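Local coordinates for protein 2-methyl-3-hydroxypyridine-5-carboxylic acid oxygenase (Mesorhizobium loti, PDB 3ALJ) that catalyses, as an FAD-dependent oxygenase, the oxygenation of 2-methyl-3-hydroxypyridine-5-carboxylic acid that opens its pyridine ring, probably in the bacterial breakdown of vitamin B6, at residues R13-G18 against L147-I152; G23-I28 against D111-R116; R38-S43 against D123-S128. All coordinates share one frame; numbering follows the deposited sequence.

Contact 1 (R13-G18 against L147-I152). With FAD (flavin-adenine dinucleotide), chain B.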
loop_
_atom_site.group_PDB
_atom_site.type_symbol
_atom_site.label_atom_id
_atom_site.label_comp_id
_atom_site.label_asym_id
_atom_site.label_seq_id
_atom_site.Cartn_x
_atom_site.Cartn_y
_atom_site.Cartn_z
ATOM N N ARG A 13 -26.443 -7.143 0.531
ATOM C CA ARG A 13 -25.573 -7.229 1.674
ATOM C C ARG A 13 -24.127 -7.698 1.273
ATOM O O ARG A 13 -24.006 -8.622 0.507
ATOM C CB ARG A 13 -26.164 -8.253 2.653
ATOM C CG ARG A 13 -25.382 -8.123 4.019
ATOM C CD ARG A 13 -25.782 -8.907 5.173
ATOM N NE ARG A 13 -27.103 -8.448 5.511
ATOM C CZ ARG A 13 -27.813 -9.089 6.421
ATOM N NH1 ARG A 13 -29.090 -8.692 6.662
ATOM N NH2 ARG A 13 -27.273 -10.123 7.061
ATOM N N ALA A 14 -23.145 -6.966 1.812
ATOM C CA ALA A 14 -21.736 -7.397 1.586
ATOM C C ALA A 14 -21.121 -7.630 2.968
ATOM O O ALA A 14 -21.300 -6.879 3.898
ATOM C CB ALA A 14 -21.044 -6.253 0.877
ATOM N N GLU A 15 -20.293 -8.687 2.962
ATOM C CA GLU A 15 -19.438 -8.963 4.185
ATOM C C GLU A 15 -17.986 -8.864 3.661
ATOM O O GLU A 15 -17.589 -9.541 2.714
ATOM C CB GLU A 15 -19.735 -10.405 4.706
ATOM C CG GLU A 15 -21.137 -10.529 5.300
ATOM C CD GLU A 15 -21.239 -9.949 6.666
ATOM O OE1 GLU A 15 -20.234 -9.434 7.195
ATOM O OE2 GLU A 15 -22.322 -9.989 7.250
ATOM N N VAL A 16 -17.206 -7.998 4.325
ATOM C CA VAL A 16 -15.836 -7.710 3.940
ATOM C C VAL A 16 -14.946 -8.260 5.016
ATOM O O VAL A 16 -15.150 -7.955 6.253
ATOM C CB VAL A 16 -15.658 -6.199 3.807
ATOM C CG1 VAL A 16 -14.181 -5.860 3.480
ATOM C CG2 VAL A 16 -16.592 -5.594 2.790
ATOM N N ALA A 17 -14.002 -9.111 4.657
ATOM C CA ALA A 17 -12.957 -9.566 5.576
ATOM C C ALA A 17 -11.698 -8.726 5.391
ATOM O O ALA A 17 -11.075 -8.784 4.304
ATOM C CB ALA A 17 -12.680 -11.064 5.154
ATOM N N GLY A 18 -11.284 -8.093 6.500
ATOM C CA GLY A 18 -10.014 -7.301 6.519
ATOM C C GLY A 18 -10.281 -5.838 6.570
ATOM O O GLY A 18 -11.040 -5.276 5.775
ATOM N N LEU A 147 -22.125 -16.132 8.274
ATOM C CA LEU A 147 -22.787 -14.944 7.732
ATOM C C LEU A 147 -23.148 -15.168 6.289
ATOM O O LEU A 147 -22.322 -15.593 5.504
ATOM C CB LEU A 147 -21.789 -13.740 7.897
ATOM C CG LEU A 147 -21.344 -13.413 9.371
ATOM C CD1 LEU A 147 -20.265 -12.295 9.389
ATOM C CD2 LEU A 147 -22.557 -13.043 10.111
ATOM N N GLU A 148 -24.394 -14.908 5.917
ATOM C CA GLU A 148 -24.743 -15.029 4.504
ATOM C C GLU A 148 -24.750 -13.590 3.926
ATOM O O GLU A 148 -25.103 -12.600 4.580
ATOM C CB GLU A 148 -26.187 -15.577 4.366
ATOM C CG GLU A 148 -26.350 -17.043 4.861
ATOM C CD GLU A 148 -27.774 -17.498 4.695
ATOM O OE1 GLU A 148 -28.391 -17.853 5.729
ATOM O OE2 GLU A 148 -28.266 -17.464 3.529
ATOM N N ALA A 149 -24.384 -13.534 2.647
ATOM C CA ALA A 149 -24.295 -12.254 1.994
ATOM C C ALA A 149 -24.516 -12.427 0.508
ATOM O O ALA A 149 -24.249 -13.499 -0.057
ATOM C CB ALA A 149 -22.919 -11.602 2.306
ATOM N N ASP A 150 -24.799 -11.295 -0.162
ATOM C CA ASP A 150 -24.767 -11.312 -1.638
ATOM C C ASP A 150 -23.385 -11.146 -2.244
ATOM O O ASP A 150 -23.153 -11.453 -3.393
ATOM C CB ASP A 150 -25.632 -10.151 -2.127
ATOM C CG ASP A 150 -27.096 -10.190 -1.483
ATOM O OD1 ASP A 150 -27.782 -11.237 -1.797
ATOM O OD2 ASP A 150 -27.515 -9.382 -0.666
ATOM N N LEU A 151 -22.437 -10.671 -1.403
ATOM C CA LEU A 151 -21.008 -10.498 -1.884
ATOM C C LEU A 151 -20.164 -10.685 -0.667
ATOM O O LEU A 151 -20.482 -10.221 0.432
ATOM C CB LEU A 151 -20.860 -9.033 -2.381
ATOM C CG LEU A 151 -19.399 -8.571 -2.671
ATOM C CD1 LEU A 151 -18.895 -9.263 -3.947
ATOM C CD2 LEU A 151 -19.410 -7.052 -2.729
ATOM N N ILE A 152 -19.106 -11.429 -0.927
ATOM C CA ILE A 152 -18.039 -11.620 0.108
ATOM C C ILE A 152 -16.740 -11.010 -0.423
ATOM O O ILE A 152 -16.328 -11.386 -1.538
ATOM C CB ILE A 152 -17.806 -13.093 0.395
ATOM C CG1 ILE A 152 -19.132 -13.750 0.864
ATOM C CG2 ILE A 152 -16.640 -13.280 1.394
ATOM C CD1 ILE A 152 -18.844 -15.133 1.300
HETATM P PA FAD B . -3.376 -5.291 4.529
HETATM O O1A FAD B . -2.970 -3.851 4.559
HETATM O O2A FAD B . -2.439 -6.294 4.879
HETATM O O5B FAD B . -4.656 -5.396 5.464
HETATM C C5B FAD B . -5.313 -6.685 5.703
HETATM C C4B FAD B . -6.057 -6.422 6.996
HETATM O O4B FAD B . -6.782 -7.688 7.173
HETATM C C3B FAD B . -5.210 -6.289 8.207
HETATM O O3B FAD B . -5.667 -5.209 9.047
HETATM C C2B FAD B . -5.284 -7.711 8.872
HETATM O O2B FAD B . -5.129 -7.681 10.302
HETATM C C1B FAD B . -6.684 -8.144 8.584
HETATM N N9A FAD B . -6.847 -9.554 8.430
HETATM C C8A FAD B . -5.946 -10.506 8.007
HETATM N N7A FAD B . -6.514 -11.718 7.924
HETATM C C5A FAD B . -7.832 -11.546 8.319
HETATM C C6A FAD B . -8.922 -12.412 8.351
HETATM N N6A FAD B . -8.772 -13.741 8.027
HETATM N N1A FAD B . -10.085 -11.894 8.752
HETATM C C2A FAD B . -10.233 -10.615 9.115
HETATM N N3A FAD B . -9.220 -9.702 9.070
HETATM C C4A FAD B . -8.031 -10.204 8.635
HETATM N N1 FAD B . 1.875 0.445 -1.232
HETATM C C2 FAD B . 1.682 1.666 -1.696
HETATM O O2 FAD B . 0.669 1.999 -2.332
HETATM N N3 FAD B . 2.651 2.648 -1.491
HETATM C C4 FAD B . 3.815 2.387 -0.766
HETATM O O4 FAD B . 4.598 3.366 -0.473
HETATM C C4X FAD B . 3.996 1.093 -0.311
HETATM N N5 FAD B . 5.227 0.739 0.340
HETATM C C5X FAD B . 5.427 -0.573 0.729
HETATM C C6 FAD B . 6.659 -0.978 1.272
HETATM C C7 FAD B . 6.838 -2.261 1.719
HETATM C C7M FAD B . 8.210 -2.668 2.330
HETATM C C8 FAD B . 5.836 -3.198 1.578
HETATM C C8M FAD B . 6.012 -4.665 2.033
HETATM C C9 FAD B . 4.604 -2.812 1.032
HETATM C C9A FAD B . 4.401 -1.493 0.556
HETATM N N10 FAD B . 3.140 -1.074 -0.058
HETATM C C10 FAD B . 2.989 0.181 -0.514
HETATM C "C1'" FAD B . 2.032 -2.125 -0.257
HETATM C "C2'" FAD B . 0.989 -1.961 0.840
HETATM O "O2'" FAD B . 1.632 -2.075 2.127
HETATM C "C3'" FAD B . -0.018 -3.123 0.759
HETATM O "O3'" FAD B . -0.185 -3.452 -0.672
HETATM C "C4'" FAD B . -1.365 -2.797 1.257
HETATM O "O4'" FAD B . -1.230 -2.512 2.678
HETATM C "C5'" FAD B . -2.302 -3.955 1.139
HETATM O "O5'" FAD B . -3.568 -3.572 1.666
HETATM P P FAD B . -4.604 -4.732 1.946
HETATM O O1P FAD B . -5.773 -4.064 2.536
HETATM O O2P FAD B . -4.791 -5.623 0.758
HETATM O O3P FAD B . -3.875 -5.672 3.042
HETATM O O HOH W 1 -24.631 -11.308 6.945
#
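Arg13 and Glu15 present their backbone polar atoms to residues 150-151, setting two strands side by side in parallel register, Ala14 opposite Leu151 and Glu15 opposite Ile152. The N-H of Glu15 reaches Leu151 O at 3.0 Å in a nearly straight bond (167°). At the start of the strand Arg13 O takes two donors, Asp150 N at 2.9 Å and, weakly, Leu151 N. The side chain of Asp150 closes the same turn: its OD2 uses the anti lone pair to accept Arg13 N at 2.8 Å (168°), so the backbone of Arg13 is gripped through both N and O by one residue.

A second polar set runs through a water molecule. It lies in the guanidinium plane at the edge, accepts from Arg13 NH2, and donates to Glu15 OE2 at 2.7 Å and to Glu148 O. This link to the guanidinium, together with the bond from Glu15 OE1 to His40 NE2, may favour the charged form of the buried carboxylate.

Side-chain packing surrounds these bonds. Because the Glu15 chain bends at chi2 (-77°), its end folds over Leu147 and crosses that side chain at about a right angle, the carboxylate oxygen OE1 3.6 Å from the methyl Leu147 CD1. Glu15 CG rests on Ala149 CB, also at 3.6 Å. On the other face of the sheet, Ala14 CB meets Leu151 CD2 at 4.0 Å, an apolar pair.

Strand 13-17 leads into Gly18, whose CA lies 3.3 Å from FAD O4B, consistent with a Rossmann-type glycine turn. It is an inner strand of the FAD-binding sheet, flanked by 36-40 and 151-154. Leu139 of strand 138-141 covers Glu15 and Ile152, whereas Leu151 packs against Val321 and Leu325 of helix 321-349.

Contact 2 (G23-I28 against D111-R116)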
loop_
_atom_site.group_PDB
_atom_site.type_symbol
_atom_site.label_atom_id
_atom_site.label_comp_id
_atom_site.label_asym_id
_atom_site.label_seq_id
_atom_site.Cartn_x
_atom_site.Cartn_y
_atom_site.Cartn_z
ATOM N N GLY A 23 -9.918 -3.357 2.240
ATOM C CA GLY A 23 -11.248 -3.607 2.804
ATOM C C GLY A 23 -12.033 -2.375 3.169
ATOM O O GLY A 23 -13.249 -2.313 2.923
ATOM N N LEU A 24 -11.292 -1.406 3.680
ATOM C CA LEU A 24 -11.967 -0.135 4.003
ATOM C C LEU A 24 -12.412 0.590 2.724
ATOM O O LEU A 24 -13.495 1.191 2.722
ATOM C CB LEU A 24 -11.026 0.755 4.808
ATOM C CG LEU A 24 -10.764 0.306 6.260
ATOM C CD1 LEU A 24 -9.559 1.093 6.857
ATOM C CD2 LEU A 24 -12.000 0.569 7.092
ATOM N N THR A 25 -11.592 0.551 1.661
ATOM C CA THR A 25 -12.008 1.153 0.409
ATOM C C THR A 25 -13.219 0.450 -0.120
ATOM O O THR A 25 -14.208 1.114 -0.515
ATOM C CB THR A 25 -10.837 1.032 -0.606
ATOM O OG1 THR A 25 -9.752 1.896 -0.219
ATOM C CG2 THR A 25 -11.339 1.495 -2.028
ATOM N N ALA A 26 -13.227 -0.911 -0.135
ATOM C CA ALA A 26 -14.403 -1.615 -0.620
ATOM C C ALA A 26 -15.614 -1.301 0.221
ATOM O O ALA A 26 -16.725 -1.039 -0.351
ATOM C CB ALA A 26 -14.123 -3.191 -0.605
ATOM N N ALA A 27 -15.462 -1.280 1.526
ATOM C CA ALA A 27 -16.614 -0.980 2.371
ATOM C C ALA A 27 -17.227 0.394 2.159
ATOM O O ALA A 27 -18.434 0.522 2.078
ATOM C CB ALA A 27 -16.284 -1.228 3.830
ATOM N N ILE A 28 -16.393 1.405 2.030
ATOM C CA ILE A 28 -16.887 2.766 1.832
ATOM C C ILE A 28 -17.567 2.857 0.491
ATOM O O ILE A 28 -18.655 3.411 0.400
ATOM C CB ILE A 28 -15.728 3.728 1.927
ATOM C CG1 ILE A 28 -15.241 3.888 3.343
ATOM C CG2 ILE A 28 -16.166 5.108 1.363
ATOM C CD1 ILE A 28 -13.806 4.539 3.441
ATOM N N ASP A 111 -6.471 6.100 9.319
ATOM C CA ASP A 111 -7.447 6.757 10.177
ATOM C C ASP A 111 -8.427 7.552 9.328
ATOM O O ASP A 111 -9.658 7.485 9.571
ATOM C CB ASP A 111 -6.734 7.658 11.221
ATOM C CG ASP A 111 -6.029 6.858 12.321
ATOM O OD1 ASP A 111 -5.980 5.580 12.355
ATOM O OD2 ASP A 111 -5.345 7.695 13.024
ATOM N N ALA A 112 -7.995 8.134 8.173
ATOM C CA ALA A 112 -8.944 8.807 7.326
ATOM C C ALA A 112 -9.965 7.877 6.736
ATOM O O ALA A 112 -11.159 8.233 6.707
ATOM C CB ALA A 112 -8.166 9.543 6.189
ATOM N N LEU A 113 -9.553 6.678 6.351
ATOM C CA LEU A 113 -10.502 5.710 5.892
ATOM C C LEU A 113 -11.447 5.182 6.970
ATOM O O LEU A 113 -12.644 5.034 6.651
ATOM C CB LEU A 113 -9.735 4.545 5.195
ATOM C CG LEU A 113 -8.980 4.977 3.896
ATOM C CD1 LEU A 113 -8.024 3.794 3.536
ATOM C CD2 LEU A 113 -9.936 5.194 2.775
ATOM N N VAL A 114 -10.886 4.872 8.159
ATOM C CA VAL A 114 -11.825 4.419 9.231
ATOM C C VAL A 114 -12.790 5.514 9.512
ATOM O O VAL A 114 -14.021 5.176 9.648
ATOM C CB VAL A 114 -10.964 4.075 10.422
ATOM C CG1 VAL A 114 -11.879 3.859 11.653
ATOM C CG2 VAL A 114 -10.143 2.805 10.194
ATOM N N ASN A 115 -12.367 6.779 9.542
ATOM C CA ASN A 115 -13.296 7.912 9.961
ATOM C C ASN A 115 -14.380 7.998 8.914
ATOM O O ASN A 115 -15.568 8.206 9.321
ATOM C CB ASN A 115 -12.515 9.203 10.098
ATOM C CG ASN A 115 -11.589 9.243 11.373
ATOM O OD1 ASN A 115 -10.714 10.087 11.453
ATOM N ND2 ASN A 115 -11.784 8.330 12.300
ATOM N N ARG A 116 -14.091 7.815 7.637
ATOM C CA ARG A 116 -15.093 7.905 6.611
ATOM C C ARG A 116 -16.035 6.728 6.651
ATOM O O ARG A 116 -17.243 6.896 6.512
ATOM C CB ARG A 116 -14.377 8.072 5.205
ATOM C CG ARG A 116 -15.270 8.039 4.076
ATOM C CD ARG A 116 -16.316 9.255 4.120
ATOM N NE ARG A 116 -17.038 9.263 2.886
ATOM C CZ ARG A 116 -18.239 9.886 2.777
ATOM N NH1 ARG A 116 -18.768 10.536 3.842
ATOM N NH2 ARG A 116 -18.904 9.838 1.673
#
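Arg116, whose aliphatic part lies against Ile28, has its guanidinium held by two acceptors beyond the paired segments: NE bonds to Leu66 O and NH2 to Gln32 OE1. Since Gln32 ends helix 21-32, the second bond fastens helix 106-119 to the same helix that Ile28 belongs to. The route to these partners is set by the torsions: chi1 (174°, CG opposite the backbone N) lays Arg116 CG against Ile28, 3.8 Å from its CD1, and the bend at chi2 (63°) then turns the rest of the chain toward its acceptors.

Ile28 CD1 is the hub of this end. Besides Arg116 it meets the backbone at Leu113 O, 3.4 Å away, and the side chain of Leu113 at CD2, 4.0 Å away. The methyl thus lies over the turn of helix 106-119 that runs from Leu113 to Arg116.

Helix 21-32 follows strand 13-17 and leads into strand 36-40, a beta-alpha-beta unit consistent with a Rossmann-type dinucleotide fold; Gly23 would be the last glycine of a GxGxxG motif, and the side chain of Leu24 is about 7 Å from the bound FAD. Its sheet-facing side includes Ala27, which touches Val37 and Leu39.

One turn before Ile28, Leu24 CD1 touches two groups of the partner helix, Leu113 CB and Val114 CG2, each at 3.8 Å. The side chains cross obliquely, and the short helix segments run in the same general direction, their axes 28° apart and 9.7 Å at closest approach. Leu66, in a loop, touches Thr25, Ile28 and Leu113.

Contact 3 (R38-S43 against D123-S128). With FAD (flavin-adenine dinucleotide), chain B.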
loop_
_atom_site.group_PDB
_atom_site.type_symbol
_atom_site.label_atom_id
_atom_site.label_comp_id
_atom_site.label_asym_id
_atom_site.label_seq_id
_atom_site.Cartn_x
_atom_site.Cartn_y
_atom_site.Cartn_z
ATOM N N ARG A 38 -20.879 -4.888 6.140
ATOM C CA ARG A 38 -20.292 -5.111 7.429
ATOM C C ARG A 38 -18.828 -5.518 7.202
ATOM O O ARG A 38 -18.545 -6.247 6.176
ATOM C CB ARG A 38 -21.007 -6.295 8.120
ATOM C CG ARG A 38 -22.544 -5.928 8.352
ATOM C CD ARG A 38 -23.365 -6.627 7.289
ATOM N NE ARG A 38 -24.808 -6.266 7.375
ATOM C CZ ARG A 38 -25.644 -6.841 8.250
ATOM N NH1 ARG A 38 -26.917 -6.481 8.190
ATOM N NH2 ARG A 38 -25.232 -7.810 9.119
ATOM N N LEU A 39 -17.926 -5.026 8.015
ATOM C CA LEU A 39 -16.457 -5.318 7.857
ATOM C C LEU A 39 -15.935 -5.969 9.083
ATOM O O LEU A 39 -16.277 -5.544 10.234
ATOM C CB LEU A 39 -15.744 -3.964 7.577
ATOM C CG LEU A 39 -14.213 -4.122 7.419
ATOM C CD1 LEU A 39 -13.705 -3.130 6.303
ATOM C CD2 LEU A 39 -13.425 -3.919 8.650
ATOM N N HIS A 40 -15.102 -6.982 8.890
ATOM C CA HIS A 40 -14.542 -7.783 9.956
ATOM C C HIS A 40 -13.016 -7.664 9.995
ATOM O O HIS A 40 -12.357 -8.143 9.021
ATOM C CB HIS A 40 -14.975 -9.219 9.772
ATOM C CG HIS A 40 -16.466 -9.377 9.739
ATOM N ND1 HIS A 40 -17.239 -9.523 10.898
ATOM C CD2 HIS A 40 -17.340 -9.219 8.698
ATOM C CE1 HIS A 40 -18.535 -9.502 10.537
ATOM N NE2 HIS A 40 -18.622 -9.368 9.209
ATOM N N GLU A 41 -12.480 -7.078 11.044
ATOM C CA GLU A 41 -11.021 -7.019 11.221
ATOM C C GLU A 41 -10.581 -8.031 12.302
ATOM O O GLU A 41 -11.126 -7.927 13.429
ATOM C CB GLU A 41 -10.631 -5.543 11.623
ATOM C CG GLU A 41 -9.219 -5.409 12.137
ATOM C CD GLU A 41 -8.178 -5.954 11.176
ATOM O OE1 GLU A 41 -7.260 -6.714 11.556
ATOM O OE2 GLU A 41 -8.224 -5.545 9.965
ATOM N N LYS A 42 -9.621 -8.857 11.974
ATOM C CA LYS A 42 -9.126 -9.865 12.940
ATOM C C LYS A 42 -8.483 -9.281 14.153
ATOM O O LYS A 42 -8.646 -9.779 15.297
ATOM C CB LYS A 42 -8.204 -10.829 12.170
ATOM C CG LYS A 42 -7.334 -11.733 13.102
ATOM C CD LYS A 42 -6.388 -12.632 12.195
ATOM C CE LYS A 42 -5.410 -11.807 11.409
ATOM N NZ LYS A 42 -4.356 -12.755 10.811
ATOM N N SER A 43 -7.700 -8.224 13.982
ATOM C CA SER A 43 -6.934 -7.621 15.099
ATOM C C SER A 43 -7.869 -6.963 16.081
ATOM O O SER A 43 -9.070 -6.673 15.827
ATOM C CB SER A 43 -5.923 -6.604 14.526
ATOM O OG SER A 43 -4.997 -7.398 13.820
ATOM N N ASP A 123 -20.770 -1.042 9.397
ATOM C CA ASP A 123 -20.665 -1.787 10.645
ATOM C C ASP A 123 -19.264 -2.441 10.659
ATOM O O ASP A 123 -19.038 -3.425 9.939
ATOM C CB ASP A 123 -21.763 -2.839 10.582
ATOM C CG ASP A 123 -21.852 -3.701 11.799
ATOM O OD1 ASP A 123 -20.980 -3.624 12.661
ATOM O OD2 ASP A 123 -22.868 -4.453 11.844
ATOM N N ILE A 124 -18.412 -2.020 11.566
ATOM C CA ILE A 124 -17.046 -2.545 11.679
ATOM C C ILE A 124 -16.945 -3.311 12.981
ATOM O O ILE A 124 -17.356 -2.852 14.071
ATOM C CB ILE A 124 -16.036 -1.388 11.785
ATOM C CG1 ILE A 124 -16.054 -0.606 10.428
ATOM C CG2 ILE A 124 -14.653 -1.921 12.026
ATOM C CD1 ILE A 124 -15.216 0.682 10.510
ATOM N N SER A 125 -16.452 -4.530 12.834
ATOM C CA SER A 125 -16.120 -5.345 14.028
ATOM C C SER A 125 -14.633 -5.599 14.123
ATOM O O SER A 125 -14.003 -5.958 13.152
ATOM C CB SER A 125 -16.799 -6.696 13.881
ATOM O OG SER A 125 -18.223 -6.564 13.931
ATOM N N VAL A 126 -14.068 -5.449 15.313
ATOM C CA VAL A 126 -12.722 -5.899 15.634
ATOM C C VAL A 126 -12.731 -7.270 16.352
ATOM O O VAL A 126 -13.848 -7.796 16.642
ATOM C CB VAL A 126 -11.886 -4.951 16.402
ATOM C CG1 VAL A 126 -11.575 -3.604 15.656
ATOM C CG2 VAL A 126 -12.599 -4.582 17.813
ATOM N N ASN A 127 -11.544 -7.897 16.431
ATOM C CA ASN A 127 -11.482 -9.289 16.989
ATOM C C ASN A 127 -12.426 -10.189 16.219
ATOM O O ASN A 127 -13.122 -11.117 16.773
ATOM C CB ASN A 127 -11.969 -9.300 18.492
ATOM C CG ASN A 127 -11.097 -8.521 19.393
ATOM O OD1 ASN A 127 -11.541 -7.583 20.099
ATOM N ND2 ASN A 127 -9.919 -8.864 19.374
ATOM N N SER A 128 -12.522 -10.010 14.866
ATOM C CA SER A 128 -13.486 -10.696 14.037
ATOM C C SER A 128 -12.803 -11.208 12.785
ATOM O O SER A 128 -12.547 -10.466 11.796
ATOM C CB SER A 128 -14.597 -9.672 13.679
ATOM O OG SER A 128 -15.714 -10.406 13.049
HETATM P PA FAD B . -3.376 -5.291 4.529
HETATM O O1A FAD B . -2.970 -3.851 4.559
HETATM O O2A FAD B . -2.439 -6.294 4.879
HETATM O O5B FAD B . -4.656 -5.396 5.464
HETATM C C5B FAD B . -5.313 -6.685 5.703
HETATM C C4B FAD B . -6.057 -6.422 6.996
HETATM O O4B FAD B . -6.782 -7.688 7.173
HETATM C C3B FAD B . -5.210 -6.289 8.207
HETATM O O3B FAD B . -5.667 -5.209 9.047
HETATM C C2B FAD B . -5.284 -7.711 8.872
HETATM O O2B FAD B . -5.129 -7.681 10.302
HETATM C C1B FAD B . -6.684 -8.144 8.584
HETATM N N9A FAD B . -6.847 -9.554 8.430
HETATM C C8A FAD B . -5.946 -10.506 8.007
HETATM N N7A FAD B . -6.514 -11.718 7.924
HETATM C C5A FAD B . -7.832 -11.546 8.319
HETATM C C6A FAD B . -8.922 -12.412 8.351
HETATM N N6A FAD B . -8.772 -13.741 8.027
HETATM N N1A FAD B . -10.085 -11.894 8.752
HETATM C C2A FAD B . -10.233 -10.615 9.115
HETATM N N3A FAD B . -9.220 -9.702 9.070
HETATM C C4A FAD B . -8.031 -10.204 8.635
HETATM N N1 FAD B . 1.875 0.445 -1.232
HETATM C C2 FAD B . 1.682 1.666 -1.696
HETATM O O2 FAD B . 0.669 1.999 -2.332
HETATM N N3 FAD B . 2.651 2.648 -1.491
HETATM C C4 FAD B . 3.815 2.387 -0.766
HETATM O O4 FAD B . 4.598 3.366 -0.473
HETATM C C4X FAD B . 3.996 1.093 -0.311
HETATM N N5 FAD B . 5.227 0.739 0.340
HETATM C C5X FAD B . 5.427 -0.573 0.729
HETATM C C6 FAD B . 6.659 -0.978 1.272
HETATM C C7 FAD B . 6.838 -2.261 1.719
HETATM C C7M FAD B . 8.210 -2.668 2.330
HETATM C C8 FAD B . 5.836 -3.198 1.578
HETATM C C8M FAD B . 6.012 -4.665 2.033
HETATM C C9 FAD B . 4.604 -2.812 1.032
HETATM C C9A FAD B . 4.401 -1.493 0.556
HETATM N N10 FAD B . 3.140 -1.074 -0.058
HETATM C C10 FAD B . 2.989 0.181 -0.514
HETATM C "C1'" FAD B . 2.032 -2.125 -0.257
HETATM C "C2'" FAD B . 0.989 -1.961 0.840
HETATM O "O2'" FAD B . 1.632 -2.075 2.127
HETATM C "C3'" FAD B . -0.018 -3.123 0.759
HETATM O "O3'" FAD B . -0.185 -3.452 -0.672
HETATM C "C4'" FAD B . -1.365 -2.797 1.257
HETATM O "O4'" FAD B . -1.230 -2.512 2.678
HETATM C "C5'" FAD B . -2.302 -3.955 1.139
HETATM O "O5'" FAD B . -3.568 -3.572 1.666
HETATM P P FAD B . -4.604 -4.732 1.946
HETATM O O1P FAD B . -5.773 -4.064 2.536
HETATM O O2P FAD B . -4.791 -5.623 0.758
HETATM O O3P FAD B . -3.875 -5.672 3.042
HETATM O O HOH W 2 -18.966 -6.115 11.399
#
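His40 carries its ring with CG opposite the carbonyl carbon (chi1 -57°), while Ser128 turns OG away from its own backbone N (chi1 -170°); the two rotations put OG at the ring edge, near its plane, in a hydrogen bond of 2.8 Å to His40 ND1. With NE2 bonded to Glu15, the imidazole is fixed at both nitrogens. The strands themselves pair in parallel: Leu39 N reaches Asp123 O at 2.7 Å, Ser125 N returns to Leu39 O, and Glu41 N meets Ser125 O at 2.8 Å. Beyond the strands, Ser128 N binds Glu41 O from above the carbonyl plane, and Asn127 N approaches Ser43 O in the same fashion.

The Glu41 carboxylate grips the adenosine ribose of FAD with both oxygens, OE1 accepting FAD O2B and OE2 accepting FAD O3B, each at 2.7 Å. Ser43 N, 2.9 Å from Glu41 OE1, and Gly19 N, on OE2, hold the carboxylate in place. An alanine here would remove both acceptors, and the two ribose hydroxyls are likely to lose their anchor. An acidic residue just after the second strand, binding the ribose hydroxyls, is characteristic of Rossmann-type FAD domains.

All three contacts belong to the FAD-binding part of the chain. Contacts 1 and 3 both reach one sheet, their centres about 12 Å apart, where strands 13-17 and 36-40 are neighbours; contact 2 packs helix 21-32, which joins those two strands, against helix 106-119, its centre about 16 Å from that of contact 1 and about 12 Å from that of contact 3. Along the chain the first segments come in the order 1, 2, 3, followed by the second segments of 2, 3 and 1. Contact 1 therefore encloses the others, whereas 2 and 3 interleave. The sheet and the two helices thus form one FAD-binding unit, in which contacts 1 and 3 both touch the adenosine part of FAD.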